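Local atomic coordinates of tyrosine phosphatase (PDB entry 5NCR), a protein that acts as a homodimeric Orf virus tyrosine phosphatase with triple substrate specificity, and probably also removes phosphate from phosphoserine in proteins. Residues 126-131 with 174-179. The protein carries 2 engineered substitutions. Residues are numbered along the deposited sequence; the frame is centred on the assembly and turned at random.
Sequences YVMHKR and MFVCDS
Phe175, in the last turn of helix 165-177, turns its ring toward helix 118-134 and lays one face against CB of Met128. With CG anti to its own carbonyl carbon (chi1 -62°), the ring reaches across to Met128, whose CB stands 4.0 Å from the ring centroid and 28° off the normal, a CH-pi contact over the face. Met174 CG covers the opposite face, offset toward the rim, which leaves the ring between the two methionines. The closest approach, Met128 CB to Phe175 CG, is 3.6 Å. Farther out the ring passes beside His129, where Phe175 CE1 comes within 4.1 Å of His129 CB. The thioether takes the other direction: bends at chi2 and chi3 bring Met128 CE to the base of Phe175, 3.9 Å from Phe175 O and beside its CB. Met128 CE also lies 4.4 Å from Val176 CG2, a loose contact. Val176 rests in addition on Leu12 of helix 7-15, and Met128 on Tyr146 of helix 140-158. The contact joins two helices of the dual specificity phosphatase catalytic domain. The carbonyl oxygens of Val176 and Cys177 accept hydrogen bonds from Arg143 and Gln140. Between the two segments themselves the joint is apolar and small, resting on van der Waals packing and the CH-pi approach rather than on directional polar bonds.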
loop_
_atom_site.group_PDB
_atom_site.type_symbol
_atom_site.label_atom_id
_atom_site.label_comp_id
_atom_site.label_asym_id
_atom_site.label_seq_id
_atom_site.Cartn_x
_atom_site.Cartn_y
_atom_site.Cartn_z
ATOM N N TYR B 126 10.467 -3.430 16.552
ATOM C CA TYR B 126 9.876 -3.636 17.872
ATOM C C TYR B 126 8.337 -3.488 17.894
ATOM O O TYR B 126 7.653 -4.286 18.537
ATOM C CB TYR B 126 10.552 -2.741 18.904
ATOM C CG TYR B 126 9.923 -2.872 20.272
ATOM C CD1 TYR B 126 9.891 -4.092 20.931
ATOM C CD2 TYR B 126 9.265 -1.803 20.862
ATOM C CE1 TYR B 126 9.245 -4.236 22.158
ATOM C CE2 TYR B 126 8.662 -1.921 22.116
ATOM C CZ TYR B 126 8.644 -3.141 22.755
ATOM O OH TYR B 126 8.005 -3.255 23.967
ATOM N N VAL B 127 7.811 -2.495 17.183
ATOM C CA VAL B 127 6.372 -2.269 17.057
ATOM C C VAL B 127 5.716 -3.467 16.328
ATOM O O VAL B 127 4.663 -3.934 16.753
ATOM C CB VAL B 127 6.066 -0.898 16.409
ATOM C CG1 VAL B 127 4.578 -0.781 16.082
ATOM C CG2 VAL B 127 6.496 0.252 17.346
ATOM N N MET B 128 6.371 -3.990 15.289
ATOM C CA MET B 128 5.895 -5.169 14.533
ATOM C C MET B 128 5.920 -6.396 15.430
ATOM O O MET B 128 4.908 -7.094 15.547
ATOM C CB MET B 128 6.745 -5.426 13.264
ATOM C CG MET B 128 6.509 -4.416 12.138
ATOM S SD MET B 128 4.783 -4.246 11.557
ATOM C CE MET B 128 4.429 -5.942 10.931
ATOM N N HIS B 129 7.040 -6.597 16.143
ATOM C CA HIS B 129 7.212 -7.694 17.090
ATOM C C HIS B 129 6.148 -7.664 18.187
ATOM O O HIS B 129 5.583 -8.707 18.514
ATOM C CB HIS B 129 8.593 -7.627 17.736
ATOM C CG HIS B 129 8.825 -8.721 18.722
ATOM N ND1 HIS B 129 8.778 -8.483 20.090
ATOM C CD2 HIS B 129 9.064 -10.034 18.512
ATOM C CE1 HIS B 129 9.026 -9.651 20.658
ATOM N NE2 HIS B 129 9.205 -10.607 19.753
ATOM N N LYS B 130 5.887 -6.480 18.756
ATOM C CA LYS B 130 4.910 -6.319 19.821
ATOM C C LYS B 130 3.503 -6.683 19.343
ATOM O O LYS B 130 2.797 -7.404 20.036
ATOM C CB LYS B 130 4.992 -4.897 20.398
ATOM C CG LYS B 130 4.018 -4.650 21.527
ATOM C CD LYS B 130 4.350 -3.428 22.338
ATOM C CE LYS B 130 3.179 -3.095 23.262
ATOM N NZ LYS B 130 1.965 -2.613 22.530
ATOM N N ARG B 131 3.134 -6.238 18.141
ATOM C CA ARG B 131 1.839 -6.550 17.532
ATOM C C ARG B 131 1.680 -8.052 17.299
ATOM O O ARG B 131 0.629 -8.607 17.648
ATOM C CB ARG B 131 1.655 -5.777 16.219
ATOM C CG ARG B 131 0.271 -5.952 15.570
ATOM C CD ARG B 131 -0.852 -5.539 16.509
ATOM N NE ARG B 131 -2.152 -5.631 15.875
ATOM C CZ ARG B 131 -3.061 -4.670 15.926
ATOM N NH1 ARG B 131 -2.810 -3.544 16.585
ATOM N NH2 ARG B 131 -4.235 -4.827 15.326
ATOM N N MET B 174 11.415 -9.725 7.167
ATOM C CA MET B 174 11.360 -10.327 8.485
ATOM C C MET B 174 9.957 -10.360 9.128
ATOM O O MET B 174 9.589 -11.387 9.683
ATOM C CB MET B 174 12.381 -9.599 9.379
ATOM C CG MET B 174 12.427 -10.047 10.807
ATOM S SD MET B 174 14.014 -9.541 11.531
ATOM C CE MET B 174 15.036 -10.954 10.977
ATOM N N PHE B 175 9.211 -9.245 9.107
ATOM C CA PHE B 175 7.944 -9.142 9.841
ATOM C C PHE B 175 6.681 -9.232 8.989
ATOM O O PHE B 175 5.579 -9.419 9.529
ATOM C CB PHE B 175 7.909 -7.876 10.707
ATOM C CG PHE B 175 8.986 -7.841 11.766
ATOM C CD1 PHE B 175 8.868 -8.601 12.930
ATOM C CD2 PHE B 175 10.113 -7.045 11.606
ATOM C CE1 PHE B 175 9.867 -8.572 13.912
ATOM C CE2 PHE B 175 11.111 -7.010 12.592
ATOM C CZ PHE B 175 10.964 -7.745 13.754
ATOM N N VAL B 176 6.826 -9.174 7.680
ATOM C CA VAL B 176 5.646 -9.295 6.811
ATOM C C VAL B 176 5.689 -10.593 6.056
ATOM O O VAL B 176 4.734 -11.353 6.120
ATOM C CB VAL B 176 5.406 -8.066 5.892
ATOM C CG1 VAL B 176 4.280 -8.320 4.873
ATOM C CG2 VAL B 176 5.147 -6.819 6.723
ATOM N N CYS B 177 6.789 -10.846 5.344
ATOM C CA CYS B 177 6.957 -12.052 4.545
ATOM C C CYS B 177 7.079 -13.310 5.388
ATOM O O CYS B 177 6.303 -14.250 5.176
ATOM C CB CYS B 177 8.132 -11.907 3.587
ATOM S SG CYS B 177 7.964 -10.528 2.433
ATOM N N ASP B 178 8.043 -13.337 6.319
ATOM C CA ASP B 178 8.257 -14.489 7.198
ATOM C C ASP B 178 7.112 -14.586 8.216
ATOM O O ASP B 178 6.602 -13.552 8.662
ATOM C CB ASP B 178 9.631 -14.412 7.898
ATOM C CG ASP B 178 10.851 -14.289 6.985
ATOM O OD1 ASP B 178 10.699 -14.463 5.751
ATOM O OD2 ASP B 178 11.964 -14.023 7.512
ATOM N N SER B 179 6.652 -15.809 8.511
ATOM C CA SER B 179 5.536 -16.054 9.432
ATOM C C SER B 179 5.874 -15.789 10.906
ATOM O O SER B 179 7.044 -15.767 11.290
ATOM C CB SER B 179 4.977 -17.459 9.236
ATOM O OG SER B 179 4.471 -17.624 7.919
#